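Bromo domain-containing protein (PDB 6NEZ) probably binds acetylated lysine side chains through its bromodomain, a left-handed four-helix bundle whose pocket here holds a benzimidazole–isoxazole ligand. Local coordinates at residues N51-A56 / K77-L82; V15-S20 / G110-Y115; K47-R52 / V84-L89. All coordinates share one frame; numbering follows the deposited sequence.

In the fold
Contacts 1 and 3 both hold the end of the long ZA loop against helix 74-91 and share Asn51 and Arg52; contact 2 pairs the first helix, 11-19, with the last, 96-120. Contact 1 lies about 4 Å from the chain's centre, whereas contacts 2 and 3 are further out, at about 10 and 12 Å, on opposite sides of it. All three are only partly buried. Contact 1 meets by van der Waals packing, contact 2 combines leucine packing with a lysine–serine bond, and contact 3, nearest the ligand, turns on a side-chain amide gripping a backbone carbonyl. The Lys77–Asp113 salt bridge connects contacts 1 and 2.

Contact 1: N51-A56 / K77-L82; sequences NRCDLA and KEDIRL
Leu82 fills the angle between helix 74-91 and the loop 51-54, with its CD2 methyl as the main point of touch. In the close-packed part Leu82 CD2 lies 3.8 Å from Arg52 C, the carbonyl carbon. One turn earlier on the helix, Asp79 presents its carboxylate face to the loop, with Cys53 SG 3.8 Å from Asp79 CG. With SG turned opposite its own backbone N (chi1 -166°), the thiol is directed at the helix and is buried there. The carboxylate beneath it is held by outside partners, since Asp79 OD2 pairs with Arg61 and Tyr67. At the inner end the contact thins to one pair of methyl groups, Leu55 CD2 and Ile80 CD1 at 3.9 Å, where helix 55-63 starts behind its N-cap, Asp54. On the solvent side the exposed Asn51 lays one face of its amide over the leucine like a lid, its CG 3.4 Å from Leu82 CD2. The end of the ZA loop thus runs along helix 74-91 into helix 55-63, the second helix of the bundle. Joined by methyl, thiol and flat polar faces, the two segments depend on shape, while the carboxylate's charge is probably balanced by Arg61, with Tyr67 as a further partner.

Contact 2: V15-S20 / G110-Y115; sequences VSLVRS and GKIDAY
Leu17 of helix 11-19 reaches across to helix 96-120 and carries the apolar part of the contact. The two segments run nearly antiparallel, 155° between their directions, with axes 10.4 Å apart at closest approach. With chi1 at 177° the leucine side chain extends away from its own helix, and its two methyls divide the work. Leu17 CD1 rests over the backbone, 3.7 Å from the carbonyl O of Lys111. Leu17 CD2 lies 3.7 Å from Tyr115 CD2, meeting the ring at a slant, and 4.1 Å from Ile112 CG1. Leu73 and Leu76 also pack on Leu17 and Ile112, extending the cluster into the bundle.

The polar part lies one turn further along. Lys111 NZ donates to Ser20 OG at 3.2 Å. Bends at chi2 (66°) and chi4 fold the lysine chain back to the serine. The same hydroxyl donates to Leu17 O three residues back, although the modelled length is suspiciously short and the bond's detail doubtful. Tyr115 OH bonds to Glu13, a second polar link between the helices.

First and last helices of the bromodomain bundle are thus joined by an apolar centre with polar links at its margins. Accepting from the ammonium, Ser20 OG would probably be polarised by the lysine's charge.

Contact 3: K47-R52 / V84-L89; sequences KVCPNR and VNNCIL
One face of the Asn86 amide is covered by the Cys49 side chain, with Cys49 SG and CB each 3.6 Å from CG of Asn86; on the other side Leu82 CD1, one turn back on helix 74-91, comes in obliquely past OD1, 3.7 Å from OD1 of Asn86. At the amide's edge Asn86 ND2 donates to Asn51 O over 2.7 Å, nearly straight (164°) and close to the planes of both groups, on a carbonyl lone pair. Arg52 CA lies 3.5 Å from Asn86 ND2. With CG opposite its own carbonyl carbon (chi1 -76°), Asn86 brings the amide to both Cys49 and Asn51 O. The hydrogen bond and the thiol lying on its face would hold the amide's rotation. In this bromodomain loop 49-52 belongs to the last part of the ZA loop, and the grip on Asn51 O ties it to the helix that supplies Cys87, Phe90 and Asn91 to the ligand pocket. Cys87 itself points to the far side of that helix and touches the bound benzimidazole ligand. No disulfide joins it to Cys49 here, although another structure of the protein has one. Where helix 42-48 ends, Val48 CG1 packs 3.6 Å from Leu89 CG. Leu89 is exposed to solvent here. Arg52 leads its guanidinium away to a salt bridge with Asp33.

Contact 1: N51-A56 / K77-L82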
loop_
_atom_site.group_PDB
_atom_site.type_symbol
_atom_site.label_atom_id
_atom_site.label_comp_id
_atom_site.label_asym_id
_atom_site.label_seq_id
_atom_site.Cartn_x
_atom_site.Cartn_y
_atom_site.Cartn_z
ATOM N N ASN A 51 5.982 5.028 11.450
ATOM C CA ASN A 51 4.682 5.018 10.732
ATOM C C ASN A 51 4.680 3.806 9.782
ATOM O O ASN A 51 5.621 3.667 9.015
ATOM C CB ASN A 51 4.498 6.346 9.991
ATOM C CG ASN A 51 3.121 6.580 9.398
ATOM O OD1 ASN A 51 2.970 7.466 8.561
ATOM N ND2 ASN A 51 2.111 5.822 9.812
ATOM N N ARG A 52 3.649 2.965 9.785
ATOM C CA ARG A 52 3.654 1.746 8.941
ATOM C C ARG A 52 2.270 1.523 8.342
ATOM O O ARG A 52 1.280 2.079 8.836
ATOM C CB ARG A 52 4.126 0.507 9.709
ATOM C CG ARG A 52 3.313 0.179 10.948
ATOM C CD ARG A 52 3.801 -1.104 11.592
ATOM N NE ARG A 52 2.853 -1.540 12.606
ATOM C CZ ARG A 52 2.755 -1.052 13.844
ATOM N NH1 ARG A 52 3.569 -0.097 14.264
ATOM N NH2 ARG A 52 1.831 -1.532 14.657
ATOM N N CYS A 53 2.228 0.708 7.301
ATOM C CA CYS A 53 0.963 0.311 6.656
ATOM C C CYS A 53 1.182 -0.994 5.885
ATOM O O CYS A 53 2.334 -1.460 5.770
ATOM C CB CYS A 53 0.491 1.457 5.774
ATOM S SG CYS A 53 -1.218 1.293 5.227
ATOM N N ASP A 54 0.093 -1.565 5.407
ATOM C CA ASP A 54 0.072 -2.852 4.684
ATOM C C ASP A 54 -1.231 -2.856 3.889
ATOM O O ASP A 54 -2.098 -1.987 4.196
ATOM C CB ASP A 54 0.181 -4.003 5.682
ATOM C CG ASP A 54 -1.023 -4.097 6.595
ATOM O OD1 ASP A 54 -1.000 -3.409 7.642
ATOM O OD2 ASP A 54 -1.984 -4.836 6.240
ATOM N N LEU A 55 -1.354 -3.763 2.920
ATOM C CA LEU A 55 -2.525 -3.839 2.016
ATOM C C LEU A 55 -3.794 -4.314 2.742
ATOM O O LEU A 55 -4.869 -3.936 2.294
ATOM C CB LEU A 55 -2.179 -4.743 0.833
ATOM C CG LEU A 55 -1.176 -4.159 -0.160
ATOM C CD1 LEU A 55 -0.848 -5.165 -1.260
ATOM C CD2 LEU A 55 -1.707 -2.870 -0.774
ATOM N N ALA A 56 -3.723 -5.088 3.825
ATOM C CA ALA A 56 -4.943 -5.493 4.575
ATOM C C ALA A 56 -5.496 -4.263 5.311
ATOM O O ALA A 56 -6.717 -4.051 5.301
ATOM C CB ALA A 56 -4.684 -6.648 5.538
ATOM N N LYS A 77 -2.241 6.811 -2.192
ATOM C CA LYS A 77 -0.882 6.777 -2.781
ATOM C C LYS A 77 0.141 6.944 -1.657
ATOM O O LYS A 77 1.179 6.236 -1.697
ATOM C CB LYS A 77 -0.756 7.797 -3.911
ATOM C CG LYS A 77 -1.320 7.341 -5.256
ATOM C CD LYS A 77 -1.442 8.468 -6.261
ATOM C CE LYS A 77 -1.397 8.022 -7.708
ATOM N NZ LYS A 77 -2.017 9.038 -8.586
ATOM N N GLU A 78 -0.156 7.790 -0.668
ATOM C CA GLU A 78 0.705 7.984 0.534
ATOM C C GLU A 78 0.807 6.671 1.326
ATOM O O GLU A 78 1.905 6.409 1.817
ATOM C CB GLU A 78 0.198 9.126 1.422
ATOM C CG GLU A 78 0.549 10.502 0.879
ATOM C CD GLU A 78 -0.156 11.687 1.535
ATOM O OE1 GLU A 78 -0.977 11.461 2.466
ATOM O OE2 GLU A 78 0.121 12.848 1.109
ATOM N N ASP A 79 -0.275 5.888 1.465
ATOM C CA ASP A 79 -0.223 4.583 2.184
ATOM C C ASP A 79 0.640 3.591 1.373
ATOM O O ASP A 79 1.421 2.842 1.982
ATOM C CB ASP A 79 -1.621 4.074 2.553
ATOM C CG ASP A 79 -2.214 4.713 3.806
ATOM O OD1 ASP A 79 -1.460 5.417 4.512
ATOM O OD2 ASP A 79 -3.434 4.521 4.070
ATOM N N ILE A 80 0.593 3.626 0.047
ATOM C CA ILE A 80 1.447 2.741 -0.796
ATOM C C ILE A 80 2.906 3.184 -0.659
ATOM O O ILE A 80 3.775 2.311 -0.458
ATOM C CB ILE A 80 0.967 2.715 -2.256
ATOM C CG1 ILE A 80 -0.450 2.145 -2.346
ATOM C CG2 ILE A 80 1.938 1.943 -3.131
ATOM C CD1 ILE A 80 -0.590 0.762 -1.744
ATOM N N ARG A 81 3.173 4.485 -0.692
ATOM C CA ARG A 81 4.567 4.988 -0.660
ATOM C C ARG A 81 5.163 4.618 0.689
ATOM O O ARG A 81 6.344 4.287 0.731
ATOM C CB ARG A 81 4.664 6.500 -0.903
ATOM C CG ARG A 81 4.459 6.910 -2.355
ATOM C CD ARG A 81 4.614 8.410 -2.600
ATOM N NE ARG A 81 4.069 8.736 -3.911
ATOM C CZ ARG A 81 2.973 9.460 -4.150
ATOM N NH1 ARG A 81 2.581 9.638 -5.404
ATOM N NH2 ARG A 81 2.278 10.002 -3.160
ATOM N N LEU A 82 4.362 4.683 1.746
ATOM C CA LEU A 82 4.831 4.392 3.118
ATOM C C LEU A 82 5.247 2.917 3.195
ATOM O O LEU A 82 6.361 2.651 3.683
ATOM C CB LEU A 82 3.723 4.752 4.108
ATOM C CG LEU A 82 4.055 4.524 5.577
ATOM C CD1 LEU A 82 5.264 5.370 5.992
ATOM C CD2 LEU A 82 2.838 4.824 6.460
#

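Contact 2: V15-S20 / G110-Y115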
loop_
_atom_site.group_PDB
_atom_site.type_symbol
_atom_site.label_atom_id
_atom_site.label_comp_id
_atom_site.label_asym_id
_atom_site.label_seq_id
_atom_site.Cartn_x
_atom_site.Cartn_y
_atom_site.Cartn_z
ATOM N N VAL A 15 -12.235 -0.528 -2.297
ATOM C CA VAL A 15 -11.917 -1.850 -1.682
ATOM C C VAL A 15 -11.403 -2.763 -2.788
ATOM O O VAL A 15 -10.330 -3.335 -2.635
ATOM C CB VAL A 15 -13.151 -2.461 -0.985
ATOM C CG1 VAL A 15 -12.952 -3.941 -0.657
ATOM C CG2 VAL A 15 -13.510 -1.668 0.265
ATOM N N SER A 16 -12.143 -2.863 -3.885
ATOM C CA SER A 16 -11.748 -3.691 -5.056
ATOM C C SER A 16 -10.376 -3.241 -5.590
ATOM O O SER A 16 -9.503 -4.110 -5.736
ATOM C CB SER A 16 -12.831 -3.669 -6.102
ATOM O OG SER A 16 -14.004 -4.320 -5.626
ATOM N N LEU A 17 -10.142 -1.933 -5.789
ATOM C CA LEU A 17 -8.822 -1.407 -6.253
ATOM C C LEU A 17 -7.693 -1.862 -5.317
ATOM O O LEU A 17 -6.676 -2.355 -5.827
ATOM C CB LEU A 17 -8.843 0.117 -6.319
ATOM C CG LEU A 17 -7.514 0.773 -6.716
ATOM C CD1 LEU A 17 -6.988 0.223 -8.033
ATOM C CD2 LEU A 17 -7.644 2.291 -6.819
ATOM N N VAL A 18 -7.840 -1.651 -4.009
ATOM C CA VAL A 18 -6.770 -1.936 -3.007
ATOM C C VAL A 18 -6.518 -3.455 -2.926
ATOM O O VAL A 18 -5.324 -3.860 -2.956
ATOM C CB VAL A 18 -7.124 -1.314 -1.646
ATOM C CG1 VAL A 18 -6.186 -1.778 -0.551
ATOM C CG2 VAL A 18 -7.133 0.204 -1.735
ATOM N N ARG A 19 -7.582 -4.277 -2.910
ATOM C CA ARG A 19 -7.469 -5.764 -2.906
ATOM C C ARG A 19 -6.692 -6.211 -4.149
ATOM O O ARG A 19 -5.858 -7.106 -4.005
ATOM C CB ARG A 19 -8.846 -6.424 -2.817
ATOM C CG ARG A 19 -9.431 -6.456 -1.412
ATOM C CD ARG A 19 -10.842 -7.040 -1.382
ATOM N NE ARG A 19 -11.092 -7.803 -0.162
ATOM N N SER A 20 -6.869 -5.534 -5.293
ATOM C CA SER A 20 -6.221 -5.896 -6.589
ATOM C C SER A 20 -4.701 -5.710 -6.516
ATOM O O SER A 20 -4.032 -6.227 -7.397
ATOM C CB SER A 20 -6.795 -5.102 -7.753
ATOM O OG SER A 20 -6.230 -3.791 -7.803
ATOM N N GLY A 110 0.506 2.206 -11.346
ATOM C CA GLY A 110 -0.134 1.943 -12.649
ATOM C C GLY A 110 -1.596 1.566 -12.439
ATOM O O GLY A 110 -2.478 2.148 -13.094
ATOM N N LYS A 111 -1.855 0.643 -11.515
ATOM C CA LYS A 111 -3.209 0.094 -11.275
ATOM C C LYS A 111 -4.115 1.210 -10.742
ATOM O O LYS A 111 -5.292 1.298 -11.162
ATOM C CB LYS A 111 -3.125 -1.091 -10.313
ATOM C CG LYS A 111 -4.315 -2.032 -10.353
ATOM C CD LYS A 111 -4.487 -2.808 -11.656
ATOM C CE LYS A 111 -5.596 -3.841 -11.579
ATOM N NZ LYS A 111 -6.822 -3.303 -10.922
ATOM N N ILE A 112 -3.599 2.033 -9.836
ATOM C CA ILE A 112 -4.384 3.159 -9.250
ATOM C C ILE A 112 -4.717 4.160 -10.362
ATOM O O ILE A 112 -5.871 4.582 -10.452
ATOM C CB ILE A 112 -3.643 3.792 -8.055
ATOM C CG1 ILE A 112 -3.532 2.789 -6.902
ATOM C CG2 ILE A 112 -4.321 5.082 -7.616
ATOM C CD1 ILE A 112 -2.517 3.172 -5.860
ATOM N N ASP A 113 -3.759 4.496 -11.210
ATOM C CA ASP A 113 -3.967 5.512 -12.281
ATOM C C ASP A 113 -4.945 4.960 -13.326
ATOM O O ASP A 113 -5.805 5.733 -13.790
ATOM C CB ASP A 113 -2.623 5.998 -12.837
ATOM C CG ASP A 113 -1.897 6.893 -11.837
ATOM O OD1 ASP A 113 -2.595 7.643 -11.092
ATOM O OD2 ASP A 113 -0.653 6.840 -11.809
ATOM N N ALA A 114 -4.881 3.667 -13.641
ATOM C CA ALA A 114 -5.829 3.039 -14.597
ATOM C C ALA A 114 -7.261 3.225 -14.070
ATOM O O ALA A 114 -8.157 3.545 -14.839
ATOM C CB ALA A 114 -5.494 1.574 -14.812
ATOM N N TYR A 115 -7.476 3.020 -12.780
ATOM C CA TYR A 115 -8.810 3.159 -12.146
ATOM C C TYR A 115 -9.311 4.603 -12.291
ATOM O O TYR A 115 -10.449 4.795 -12.690
ATOM C CB TYR A 115 -8.772 2.753 -10.668
ATOM C CG TYR A 115 -10.024 3.159 -9.951
ATOM C CD1 TYR A 115 -11.239 2.588 -10.261
ATOM C CD2 TYR A 115 -10.004 4.174 -9.029
ATOM C CE1 TYR A 115 -12.402 2.975 -9.618
ATOM C CE2 TYR A 115 -11.161 4.604 -8.407
ATOM C CZ TYR A 115 -12.364 3.987 -8.680
ATOM O OH TYR A 115 -13.493 4.412 -8.039
#

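Contact 3: K47-R52 / V84-L89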
loop_
_atom_site.group_PDB
_atom_site.type_symbol
_atom_site.label_atom_id
_atom_site.label_comp_id
_atom_site.label_asym_id
_atom_site.label_seq_id
_atom_site.Cartn_x
_atom_site.Cartn_y
_atom_site.Cartn_z
ATOM N N LYS A 47 11.477 1.502 15.569
ATOM C CA LYS A 47 12.617 2.443 15.690
ATOM C C LYS A 47 12.934 3.015 14.298
ATOM O O LYS A 47 13.154 4.217 14.200
ATOM C CB LYS A 47 13.808 1.729 16.335
ATOM C CG LYS A 47 15.089 2.539 16.465
ATOM C CD LYS A 47 16.266 1.680 16.913
ATOM C CE LYS A 47 17.442 1.704 15.955
ATOM N NZ LYS A 47 18.645 2.302 16.583
ATOM N N VAL A 48 12.957 2.189 13.255
ATOM C CA VAL A 48 13.322 2.638 11.875
ATOM C C VAL A 48 12.069 3.169 11.178
ATOM O O VAL A 48 12.214 4.052 10.351
ATOM C CB VAL A 48 13.971 1.506 11.051
ATOM C CG1 VAL A 48 14.258 1.929 9.615
ATOM C CG2 VAL A 48 15.244 0.998 11.706
ATOM N N CYS A 49 10.888 2.605 11.448
ATOM C CA CYS A 49 9.635 2.920 10.709
ATOM C C CYS A 49 8.535 3.262 11.709
ATOM O O CYS A 49 7.668 2.439 11.987
ATOM C CB CYS A 49 9.229 1.751 9.826
ATOM S SG CYS A 49 10.514 1.260 8.648
ATOM N N PRO A 50 8.510 4.492 12.274
ATOM C CA PRO A 50 7.556 4.822 13.335
ATOM C C PRO A 50 6.125 4.911 12.775
ATOM O O PRO A 50 5.199 4.794 13.545
ATOM C CB PRO A 50 8.069 6.162 13.894
ATOM C CG PRO A 50 9.445 6.369 13.251
ATOM C CD PRO A 50 9.367 5.638 11.925
ATOM N N ASN A 51 5.982 5.028 11.450
ATOM C CA ASN A 51 4.682 5.018 10.732
ATOM C C ASN A 51 4.680 3.806 9.782
ATOM O O ASN A 51 5.621 3.667 9.015
ATOM C CB ASN A 51 4.498 6.346 9.991
ATOM C CG ASN A 51 3.121 6.580 9.398
ATOM O OD1 ASN A 51 2.970 7.466 8.561
ATOM N ND2 ASN A 51 2.111 5.822 9.812
ATOM N N ARG A 52 3.649 2.965 9.785
ATOM C CA ARG A 52 3.654 1.746 8.941
ATOM C C ARG A 52 2.270 1.523 8.342
ATOM O O ARG A 52 1.280 2.079 8.836
ATOM C CB ARG A 52 4.126 0.507 9.709
ATOM C CG ARG A 52 3.313 0.179 10.948
ATOM C CD ARG A 52 3.801 -1.104 11.592
ATOM N NE ARG A 52 2.853 -1.540 12.606
ATOM C CZ ARG A 52 2.755 -1.052 13.844
ATOM N NH1 ARG A 52 3.569 -0.097 14.264
ATOM N NH2 ARG A 52 1.831 -1.532 14.657
ATOM N N VAL A 84 6.223 0.956 0.739
ATOM C CA VAL A 84 7.379 0.767 -0.177
ATOM C C VAL A 84 8.627 1.364 0.478
ATOM O O VAL A 84 9.664 0.671 0.492
ATOM C CB VAL A 84 7.056 1.397 -1.541
ATOM C CG1 VAL A 84 8.282 1.564 -2.424
ATOM C CG2 VAL A 84 5.982 0.588 -2.257
ATOM N N ASN A 85 8.515 2.588 1.011
ATOM C CA ASN A 85 9.664 3.367 1.551
ATOM C C ASN A 85 10.152 2.703 2.833
ATOM O O ASN A 85 11.373 2.700 3.024
ATOM C CB ASN A 85 9.372 4.850 1.829
ATOM C CG ASN A 85 9.119 5.668 0.577
ATOM O OD1 ASN A 85 9.536 5.304 -0.524
ATOM N ND2 ASN A 85 8.417 6.778 0.735
ATOM N N ASN A 86 9.238 2.181 3.666
ATOM C CA ASN A 86 9.600 1.439 4.907
ATOM C C ASN A 86 10.396 0.183 4.511
ATOM O O ASN A 86 11.475 -0.054 5.064
ATOM C CB ASN A 86 8.376 1.056 5.749
ATOM C CG ASN A 86 7.754 2.189 6.548
ATOM O OD1 ASN A 86 8.269 3.290 6.611
ATOM N ND2 ASN A 86 6.624 1.925 7.172
ATOM N N CYS A 87 9.865 -0.610 3.588
ATOM C CA CYS A 87 10.499 -1.861 3.112
ATOM C C CYS A 87 11.938 -1.549 2.671
ATOM O O CYS A 87 12.848 -2.292 3.089
ATOM C CB CYS A 87 9.696 -2.501 1.983
ATOM S SG CYS A 87 10.349 -4.124 1.511
ATOM N N ILE A 88 12.135 -0.473 1.906
ATOM C CA ILE A 88 13.459 -0.062 1.342
ATOM C C ILE A 88 14.392 0.402 2.472
ATOM O O ILE A 88 15.578 0.003 2.485
ATOM C CB ILE A 88 13.256 1.053 0.303
ATOM C CG1 ILE A 88 12.652 0.519 -0.997
ATOM C CG2 ILE A 88 14.550 1.825 0.071
ATOM C CD1 ILE A 88 12.085 1.616 -1.892
ATOM N N LEU A 89 13.888 1.237 3.379
ATOM C CA LEU A 89 14.685 1.775 4.504
ATOM C C LEU A 89 15.079 0.624 5.449
ATOM O O LEU A 89 16.259 0.567 5.840
ATOM C CB LEU A 89 13.877 2.856 5.226
ATOM C CG LEU A 89 14.598 3.512 6.402
ATOM C CD1 LEU A 89 15.864 4.229 5.921
ATOM C CD2 LEU A 89 13.678 4.481 7.144
#